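Local coordinates for protein rhamnosidase B (Bacillus sp., PDB 2OKX) that probably hydrolyses terminal alpha-L-rhamnose residues from rhamnose-containing glycosides, as an inverting alpha-L-rhamnosidase of glycoside hydrolase family 78, at residues 683-688 / 844-849; 798-803 / 862-867; 838-843 / 854-859. One frame throughout, in Å; residues are numbered along the deposited sequence.

All three interactions lie in the 6-hairpin glycosidase domain and share the long loop region between helices 817-833 and 868-876. Interaction 1 is a surface contact, made of an aromatic-amide stack, apolar touches and a water. Interaction 2, buried, sets the start of helix 801-813 against residues 862-867 through stacked rings and a water held by three backbone groups. Interaction 3, also buried, pairs two parts of that same loop region and is the most polar, with a salt bridge and several direct hydrogen bonds. The three join up: D683 bonds S800 and G799, and W840 O receives S865 OG. Each has a side chain about 3 Å, nearest atoms, from a bound glycerol.

Interaction 1 of 3, residues 683-688 / 844-849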
loop_
_atom_site.group_PDB
_atom_site.type_symbol
_atom_site.label_atom_id
_atom_site.label_comp_id
_atom_site.label_asym_id
_atom_site.label_seq_id
_atom_site.Cartn_x
_atom_site.Cartn_y
_atom_site.Cartn_z
ATOM N N ASP A 683 11.810 12.646 -6.406
ATOM C CA ASP A 683 10.696 13.334 -5.753
ATOM C C ASP A 683 9.516 13.620 -6.689
ATOM O O ASP A 683 9.666 13.619 -7.912
ATOM C CB ASP A 683 11.201 14.659 -5.165
ATOM C CG ASP A 683 10.224 15.281 -4.190
ATOM O OD1 ASP A 683 10.370 16.490 -3.895
ATOM O OD2 ASP A 683 9.321 14.564 -3.707
ATOM N N TRP A 684 8.345 13.869 -6.107
ATOM C CA TRP A 684 7.150 14.179 -6.895
ATOM C C TRP A 684 7.112 15.690 -7.103
ATOM O O TRP A 684 6.328 16.404 -6.475
ATOM C CB TRP A 684 5.875 13.716 -6.169
ATOM C CG TRP A 684 5.756 12.220 -6.029
ATOM C CD1 TRP A 684 5.691 11.508 -4.864
ATOM C CD2 TRP A 684 5.700 11.255 -7.092
ATOM N NE1 TRP A 684 5.600 10.162 -5.135
ATOM C CE2 TRP A 684 5.603 9.978 -6.493
ATOM C CE3 TRP A 684 5.722 11.347 -8.492
ATOM C CZ2 TRP A 684 5.532 8.799 -7.245
ATOM C CZ3 TRP A 684 5.650 10.172 -9.241
ATOM C CH2 TRP A 684 5.556 8.916 -8.613
ATOM N N ALA A 685 7.981 16.168 -7.986
ATOM C CA ALA A 685 8.076 17.588 -8.292
ATOM C C ALA A 685 8.634 17.747 -9.703
ATOM O O ALA A 685 9.208 16.809 -10.251
ATOM C CB ALA A 685 8.986 18.277 -7.285
ATOM N N PRO A 686 8.474 18.942 -10.301
ATOM C CA PRO A 686 8.939 19.278 -11.653
ATOM C C PRO A 686 10.448 19.177 -11.875
ATOM O O PRO A 686 11.019 19.973 -12.619
ATOM C CB PRO A 686 8.440 20.711 -11.844
ATOM C CG PRO A 686 7.236 20.775 -10.972
ATOM C CD PRO A 686 7.703 20.060 -9.734
ATOM N N ILE A 687 11.090 18.212 -11.224
ATOM C CA ILE A 687 12.526 18.006 -11.381
ATOM C C ILE A 687 12.767 17.480 -12.793
ATOM O O ILE A 687 11.993 16.660 -13.290
ATOM C CB ILE A 687 13.062 16.946 -10.385
ATOM C CG1 ILE A 687 13.000 17.484 -8.957
ATOM C CG2 ILE A 687 14.489 16.551 -10.752
ATOM C CD1 ILE A 687 13.399 16.462 -7.913
ATOM N N ASP A 688 13.827 17.947 -13.444
ATOM C CA ASP A 688 14.124 17.466 -14.786
ATOM C C ASP A 688 14.855 16.139 -14.610
ATOM O O ASP A 688 16.084 16.065 -14.659
ATOM C CB ASP A 688 14.985 18.483 -15.546
ATOM C CG ASP A 688 14.989 18.236 -17.047
ATOM O OD1 ASP A 688 14.050 17.581 -17.549
ATOM O OD2 ASP A 688 15.923 18.711 -17.728
ATOM N N PRO A 844 0.551 19.893 -1.014
ATOM C CA PRO A 844 -0.454 20.442 -1.927
ATOM C C PRO A 844 0.204 21.309 -2.995
ATOM O O PRO A 844 1.369 21.691 -2.867
ATOM C CB PRO A 844 -1.341 21.281 -1.007
ATOM C CG PRO A 844 -1.185 20.632 0.322
ATOM C CD PRO A 844 0.292 20.329 0.367
ATOM N N ASN A 845 -0.553 21.612 -4.044
ATOM C CA ASN A 845 -0.102 22.463 -5.139
ATOM C C ASN A 845 0.980 21.914 -6.066
ATOM O O ASN A 845 1.765 22.671 -6.640
ATOM C CB ASN A 845 0.317 23.831 -4.591
ATOM C CG ASN A 845 -0.820 24.533 -3.864
ATOM O OD1 ASN A 845 -1.980 24.452 -4.278
ATOM N ND2 ASN A 845 -0.494 25.234 -2.782
ATOM N N PHE A 846 1.022 20.593 -6.196
ATOM C CA PHE A 846 1.942 19.919 -7.108
ATOM C C PHE A 846 1.017 19.006 -7.906
ATOM O O PHE A 846 0.186 18.307 -7.327
ATOM C CB PHE A 846 2.988 19.087 -6.359
ATOM C CG PHE A 846 4.106 19.901 -5.766
ATOM C CD1 PHE A 846 3.951 20.531 -4.536
ATOM C CD2 PHE A 846 5.312 20.045 -6.449
ATOM C CE1 PHE A 846 4.979 21.292 -3.993
ATOM C CE2 PHE A 846 6.348 20.808 -5.915
ATOM C CZ PHE A 846 6.183 21.431 -4.685
ATOM N N ALA A 847 1.145 19.020 -9.227
ATOM C CA ALA A 847 0.276 18.208 -10.075
ATOM C C ALA A 847 0.620 16.723 -10.133
ATOM O O ALA A 847 -0.227 15.901 -10.493
ATOM C CB ALA A 847 0.257 18.785 -11.485
ATOM N N GLU A 848 1.850 16.371 -9.774
ATOM C CA GLU A 848 2.283 14.975 -9.833
ATOM C C GLU A 848 1.564 13.980 -8.922
ATOM O O GLU A 848 1.057 14.327 -7.852
ATOM C CB GLU A 848 3.791 14.857 -9.552
ATOM C CG GLU A 848 4.713 15.480 -10.587
ATOM C CD GLU A 848 4.978 16.950 -10.333
ATOM O OE1 GLU A 848 5.737 17.561 -11.116
ATOM O OE2 GLU A 848 4.432 17.498 -9.351
ATOM N N ASN A 849 1.522 12.736 -9.392
ATOM C CA ASN A 849 0.969 11.607 -8.656
ATOM C C ASN A 849 -0.406 11.760 -7.988
ATOM O O ASN A 849 -0.613 11.265 -6.883
ATOM C CB ASN A 849 2.022 11.185 -7.621
ATOM C CG ASN A 849 1.748 9.828 -7.010
ATOM O OD1 ASN A 849 1.480 8.855 -7.717
ATOM N ND2 ASN A 849 1.834 9.753 -5.688
HETATM O O HOH W 1 7.159 15.920 -12.619
#
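W684, at the centre of an inverse gamma turn, meets N849 where two loops of the (alpha/alpha)6 barrel domain come together. Its backbone N makes a weak bond to OD2 of D683, a carboxylate that also bonds S800 and G799 and so ties the turn to the start of helix 801-813. N849 lies over one face of the indole: CB sits 3.8 Å from the centroid of the W684 six-membered ring in a CH-pi contact, and the amide beyond it runs nearly parallel to the indole, the planes 10° apart. CB of E848 comes alongside, 4.1 Å from CB of W684. An alanine here removes the indole, and the N849 amide would probably turn more easily, steadied still by its weak bond from ND2 to OE1 of E841. At A685 the methyl group packs on the F846 ring, CB to CE2 3.9 Å. The E848 chain bends at chi2 (87°), which folds its carboxylate back over the A685-P686 peptide and leaves OE1 3.2 Å from A685 C. Water 1 lies between the loops, 2.6 Å from OE1 of E848, with a weak, longer bond to A685 O. P686 closes the contact: its CD reaches the edge of the F846 ring, 4.1 Å from CD2, while OE1 of E848 stands 3.5 Å from that same P686 CD.

Interaction 2 of 3, residues 798-803 / 862-867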
loop_
_atom_site.group_PDB
_atom_site.type_symbol
_atom_site.label_atom_id
_atom_site.label_comp_id
_atom_site.label_asym_id
_atom_site.label_seq_id
_atom_site.Cartn_x
_atom_site.Cartn_y
_atom_site.Cartn_z
ATOM N N ILE A 798 10.691 21.432 -3.008
ATOM C CA ILE A 798 10.440 20.092 -2.480
ATOM C C ILE A 798 8.946 19.804 -2.580
ATOM O O ILE A 798 8.122 20.608 -2.140
ATOM C CB ILE A 798 10.897 19.985 -1.006
ATOM C CG1 ILE A 798 12.425 20.095 -0.932
ATOM C CG2 ILE A 798 10.425 18.664 -0.401
ATOM C CD1 ILE A 798 12.978 20.015 0.474
ATOM N N GLY A 799 8.599 18.654 -3.152
ATOM C CA GLY A 799 7.196 18.324 -3.323
ATOM C C GLY A 799 6.578 17.296 -2.394
ATOM O O GLY A 799 5.380 17.033 -2.487
ATOM N N SER A 800 7.371 16.706 -1.503
ATOM C CA SER A 800 6.826 15.710 -0.583
ATOM C C SER A 800 7.590 15.690 0.731
ATOM O O SER A 800 8.773 16.039 0.779
ATOM C CB SER A 800 6.900 14.316 -1.203
ATOM O OG SER A 800 8.252 13.896 -1.314
ATOM N N PRO A 801 6.921 15.282 1.820
ATOM C CA PRO A 801 7.596 15.229 3.121
ATOM C C PRO A 801 8.717 14.194 3.053
ATOM O O PRO A 801 9.615 14.179 3.893
ATOM C CB PRO A 801 6.480 14.813 4.077
ATOM C CG PRO A 801 5.232 15.368 3.407
ATOM C CD PRO A 801 5.480 15.000 1.961
ATOM N N PHE A 802 8.638 13.324 2.051
ATOM C CA PHE A 802 9.650 12.293 1.834
ATOM C C PHE A 802 10.971 13.007 1.583
ATOM O O PHE A 802 11.988 12.708 2.210
ATOM C CB PHE A 802 9.282 11.445 0.611
ATOM C CG PHE A 802 10.376 10.512 0.157
ATOM C CD1 PHE A 802 10.822 10.538 -1.161
ATOM C CD2 PHE A 802 10.939 9.591 1.037
ATOM C CE1 PHE A 802 11.814 9.657 -1.600
ATOM C CE2 PHE A 802 11.931 8.705 0.608
ATOM C CZ PHE A 802 12.368 8.740 -0.713
ATOM N N MET A 803 10.938 13.955 0.652
ATOM C CA MET A 803 12.114 14.738 0.307
ATOM C C MET A 803 12.478 15.632 1.491
ATOM O O MET A 803 13.653 15.907 1.726
ATOM C CB MET A 803 11.826 15.579 -0.940
ATOM C CG MET A 803 13.019 16.352 -1.488
ATOM S SD MET A 803 14.427 15.313 -1.967
ATOM C CE MET A 803 15.763 16.190 -1.123
ATOM N N HIS A 862 1.370 8.173 4.494
ATOM C CA HIS A 862 2.597 7.611 3.919
ATOM C C HIS A 862 3.698 7.777 4.959
ATOM O O HIS A 862 4.150 8.893 5.210
ATOM C CB HIS A 862 2.994 8.369 2.643
ATOM C CG HIS A 862 2.698 7.628 1.376
ATOM N ND1 HIS A 862 3.681 7.248 0.486
ATOM C CD2 HIS A 862 1.527 7.208 0.843
ATOM C CE1 HIS A 862 3.129 6.626 -0.540
ATOM N NE2 HIS A 862 1.822 6.589 -0.349
ATOM N N ALA A 863 4.129 6.673 5.560
ATOM C CA ALA A 863 5.157 6.743 6.592
ATOM C C ALA A 863 6.488 7.285 6.090
ATOM O O ALA A 863 7.351 7.634 6.890
ATOM C CB ALA A 863 5.357 5.369 7.247
ATOM N N TRP A 864 6.674 7.362 4.775
ATOM C CA TRP A 864 7.934 7.898 4.280
ATOM C C TRP A 864 7.960 9.405 4.562
ATOM O O TRP A 864 8.992 10.067 4.417
ATOM C CB TRP A 864 8.117 7.573 2.780
ATOM C CG TRP A 864 7.390 8.436 1.773
ATOM C CD1 TRP A 864 6.383 9.334 2.007
ATOM C CD2 TRP A 864 7.630 8.467 0.358
ATOM N NE1 TRP A 864 5.986 9.924 0.824
ATOM C CE2 TRP A 864 6.736 9.409 -0.202
ATOM C CE3 TRP A 864 8.517 7.788 -0.491
ATOM C CZ2 TRP A 864 6.704 9.691 -1.575
ATOM C CZ3 TRP A 864 8.487 8.068 -1.857
ATOM C CH2 TRP A 864 7.584 9.014 -2.384
ATOM N N SER A 865 6.818 9.918 5.022
ATOM C CA SER A 865 6.640 11.333 5.352
ATOM C C SER A 865 6.653 11.601 6.865
ATOM O O SER A 865 6.394 12.727 7.289
ATOM C CB SER A 865 5.298 11.838 4.808
ATOM O OG SER A 865 5.236 11.786 3.393
ATOM N N ALA A 866 6.953 10.585 7.672
ATOM C CA ALA A 866 6.935 10.747 9.132
ATOM C C ALA A 866 8.209 11.308 9.774
ATOM O O ALA A 866 8.484 11.047 10.949
ATOM C CB ALA A 866 6.570 9.410 9.793
ATOM N N ALA A 867 8.960 12.097 9.016
ATOM C CA ALA A 867 10.208 12.694 9.499
ATOM C C ALA A 867 10.241 13.200 10.949
ATOM O O ALA A 867 11.183 12.901 11.686
ATOM C CB ALA A 867 10.636 13.823 8.558
HETATM O O HOH W 2 9.471 12.403 5.980
#
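Water 2 is held by three backbone groups and bridges P801 to W864 and A867: it donates to P801 O at 2.7 Å and to W864 O at 2.9 Å, and accepts from A867 N at 3.1 Å. The two carbonyls open toward the same side, and one buried water donates to both. Beside it the side chains of F802 and W864 form an offset stack, with centroids of the phenyl and the indole six-membered ring 3.9 Å apart and planes at 8°. CG of F802 is anti to the backbone N (chi1 170°), which lays the phenyl over the benzo part of the indole while CB stands over the five-membered ring, 3.4 Å from its centroid. CB and phenyl of F802 together cover both indole rings on one face. F802 CA also points a C-H at W864 O. Next to the stack P801 and S865 are pressed together, CB to CB 3.3 Å, tighter than usual for carbons; the hydroxyl of S865 meanwhile bonds W840 O, and NE1 of W864 bonds E841 O. S800 is the N-cap of the helix, where its OG accepts a weak bond from M803 N and is itself bonded to D683. The contact thus sets the first turn of helix 801-813 on the 3-10 segment 863-865, with helix 577-590 touching F802 and W864 and helix 817-833 touching P801.

Interaction 3 of 3, residues 838-843 / 854-859; sequences TCWEMY and DMLTRS
E841 holds CG anti to its own N (chi1 178°) and stays extended to its carboxylate, while R858 starts out equally straight and bends only at chi3 (61°), so that the guanidinium turns side-on to the acid. Two nitrogens grip it: NE donates to OE2 of E841 at 2.9 Å, nearly straight at 172° and on the syn lone pair, and NH2 reaches OE1 at 2.9 Å from above the carboxylate plane. OE2 takes a second bond from S859 N, 2.9 Å long and nearly in line with the C-O bond; together with the R858 grip, this probably holds the carboxylate against turning. The backbone repeats the link in reverse, E841 N donating to S859 O at 2.9 Å. That oxygen also accepts from T857 OG1, which arrives at the other face of its plane, and the same hydroxyl takes M842 N at 3.0 Å. On the apolar side T857 CG2 and L856 CB both lie over one face of the W840 indole. CE of M842 packs by R858 N, 3.5 Å away, a buried amide with no polar partner in the model. R858 also salt-bridges E572 through NH1, and this arginine between two glutamates, with a glycerol (probably from the crystallisation liquor) near its side chain, is consistent with the wall of a sugar-binding pocket on the (alpha/alpha)6 barrel of family 78.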
loop_
_atom_site.group_PDB
_atom_site.type_symbol
_atom_site.label_atom_id
_atom_site.label_comp_id
_atom_site.label_asym_id
_atom_site.label_seq_id
_atom_site.Cartn_x
_atom_site.Cartn_y
_atom_site.Cartn_z
ATOM N N THR A 838 -2.565 11.507 10.132
ATOM C CA THR A 838 -1.407 10.805 9.587
ATOM C C THR A 838 -0.698 11.761 8.625
ATOM O O THR A 838 -1.260 12.787 8.240
ATOM C CB THR A 838 -1.819 9.513 8.822
ATOM O OG1 THR A 838 -2.813 9.828 7.840
ATOM C CG2 THR A 838 -2.383 8.480 9.784
ATOM N N CYS A 839 0.530 11.425 8.236
ATOM C CA CYS A 839 1.314 12.270 7.340
ATOM C C CYS A 839 1.044 12.030 5.860
ATOM O O CYS A 839 1.086 10.892 5.379
ATOM C CB CYS A 839 2.803 12.074 7.621
ATOM S SG CYS A 839 3.217 12.387 9.346
ATOM N N TRP A 840 0.798 13.125 5.148
ATOM C CA TRP A 840 0.497 13.086 3.722
ATOM C C TRP A 840 1.634 12.572 2.861
ATOM O O TRP A 840 2.806 12.793 3.154
ATOM C CB TRP A 840 0.119 14.479 3.211
ATOM C CG TRP A 840 -1.094 15.072 3.844
ATOM C CD1 TRP A 840 -2.000 14.444 4.655
ATOM C CD2 TRP A 840 -1.545 16.422 3.707
ATOM N NE1 TRP A 840 -2.987 15.327 5.033
ATOM C CE2 TRP A 840 -2.731 16.546 4.463
ATOM C CE3 TRP A 840 -1.060 17.541 3.017
ATOM C CZ2 TRP A 840 -3.440 17.749 4.551
ATOM C CZ3 TRP A 840 -1.765 18.737 3.105
ATOM C CH2 TRP A 840 -2.944 18.829 3.868
ATOM N N GLU A 841 1.262 11.911 1.772
ATOM C CA GLU A 841 2.223 11.375 0.823
ATOM C C GLU A 841 2.974 12.523 0.149
ATOM O O GLU A 841 4.185 12.456 -0.054
ATOM C CB GLU A 841 1.480 10.559 -0.238
ATOM C CG GLU A 841 2.348 9.977 -1.336
ATOM C CD GLU A 841 1.514 9.309 -2.425
ATOM O OE1 GLU A 841 2.092 8.599 -3.271
ATOM O OE2 GLU A 841 0.276 9.500 -2.434
ATOM N N MET A 842 2.242 13.573 -0.205
ATOM C CA MET A 842 2.832 14.720 -0.883
ATOM C C MET A 842 2.264 16.024 -0.356
ATOM O O MET A 842 1.290 16.031 0.407
ATOM C CB MET A 842 2.547 14.645 -2.387
ATOM C CG MET A 842 3.023 13.370 -3.061
ATOM S SD MET A 842 2.328 13.201 -4.725
ATOM C CE MET A 842 0.623 12.802 -4.302
ATOM N N TYR A 843 2.877 17.127 -0.778
ATOM C CA TYR A 843 2.427 18.454 -0.389
ATOM C C TYR A 843 1.417 18.952 -1.414
ATOM O O TYR A 843 1.399 18.488 -2.556
ATOM C CB TYR A 843 3.610 19.424 -0.327
ATOM C CG TYR A 843 4.529 19.188 0.845
ATOM C CD1 TYR A 843 5.913 19.137 0.671
ATOM C CD2 TYR A 843 4.017 19.020 2.132
ATOM C CE1 TYR A 843 6.765 18.924 1.752
ATOM C CE2 TYR A 843 4.859 18.808 3.218
ATOM C CZ TYR A 843 6.232 18.760 3.020
ATOM O OH TYR A 843 7.068 18.541 4.092
ATOM N N ASP A 854 -6.105 19.689 -7.594
ATOM C CA ASP A 854 -6.633 20.426 -6.449
ATOM C C ASP A 854 -6.558 19.591 -5.174
ATOM O O ASP A 854 -6.739 20.111 -4.072
ATOM C CB ASP A 854 -8.086 20.844 -6.699
ATOM C CG ASP A 854 -8.223 21.840 -7.838
ATOM O OD1 ASP A 854 -7.604 22.924 -7.767
ATOM O OD2 ASP A 854 -8.953 21.540 -8.805
ATOM N N MET A 855 -6.299 18.297 -5.324
ATOM C CA MET A 855 -6.213 17.414 -4.167
ATOM C C MET A 855 -5.028 17.804 -3.299
ATOM O O MET A 855 -3.967 18.168 -3.810
ATOM C CB MET A 855 -6.040 15.960 -4.608
ATOM C CG MET A 855 -7.176 15.416 -5.441
ATOM S SD MET A 855 -6.839 13.728 -5.930
ATOM C CE MET A 855 -8.535 13.094 -6.157
ATOM N N LEU A 856 -5.209 17.719 -1.986
ATOM C CA LEU A 856 -4.134 18.051 -1.063
ATOM C C LEU A 856 -2.986 17.069 -1.275
ATOM O O LEU A 856 -1.811 17.438 -1.201
ATOM C CB LEU A 856 -4.640 17.965 0.386
ATOM C CG LEU A 856 -5.702 18.998 0.780
ATOM C CD1 LEU A 856 -6.327 18.641 2.131
ATOM C CD2 LEU A 856 -5.059 20.380 0.828
ATOM N N THR A 857 -3.345 15.819 -1.556
ATOM C CA THR A 857 -2.383 14.739 -1.754
ATOM C C THR A 857 -3.178 13.517 -2.214
ATOM O O THR A 857 -4.409 13.518 -2.133
ATOM C CB THR A 857 -1.679 14.400 -0.414
ATOM O OG1 THR A 857 -0.757 13.317 -0.595
ATOM C CG2 THR A 857 -2.715 14.005 0.633
ATOM N N ARG A 858 -2.498 12.487 -2.707
ATOM C CA ARG A 858 -3.212 11.275 -3.116
ATOM C C ARG A 858 -3.469 10.506 -1.822
ATOM O O ARG A 858 -4.583 10.502 -1.293
ATOM C CB ARG A 858 -2.365 10.416 -4.062
ATOM C CG ARG A 858 -3.064 9.104 -4.439
ATOM C CD ARG A 858 -2.153 8.110 -5.152
ATOM N NE ARG A 858 -1.013 7.690 -4.336
ATOM C CZ ARG A 858 -0.518 6.454 -4.332
ATOM N NH1 ARG A 858 -1.069 5.513 -5.092
ATOM N NH2 ARG A 858 0.543 6.160 -3.584
ATOM N N SER A 859 -2.421 9.867 -1.313
ATOM C CA SER A 859 -2.498 9.123 -0.062
ATOM C C SER A 859 -2.310 10.087 1.111
ATOM O O SER A 859 -1.420 10.945 1.088
ATOM C CB SER A 859 -1.404 8.063 -0.020
ATOM O OG SER A 859 -1.200 7.602 1.304
#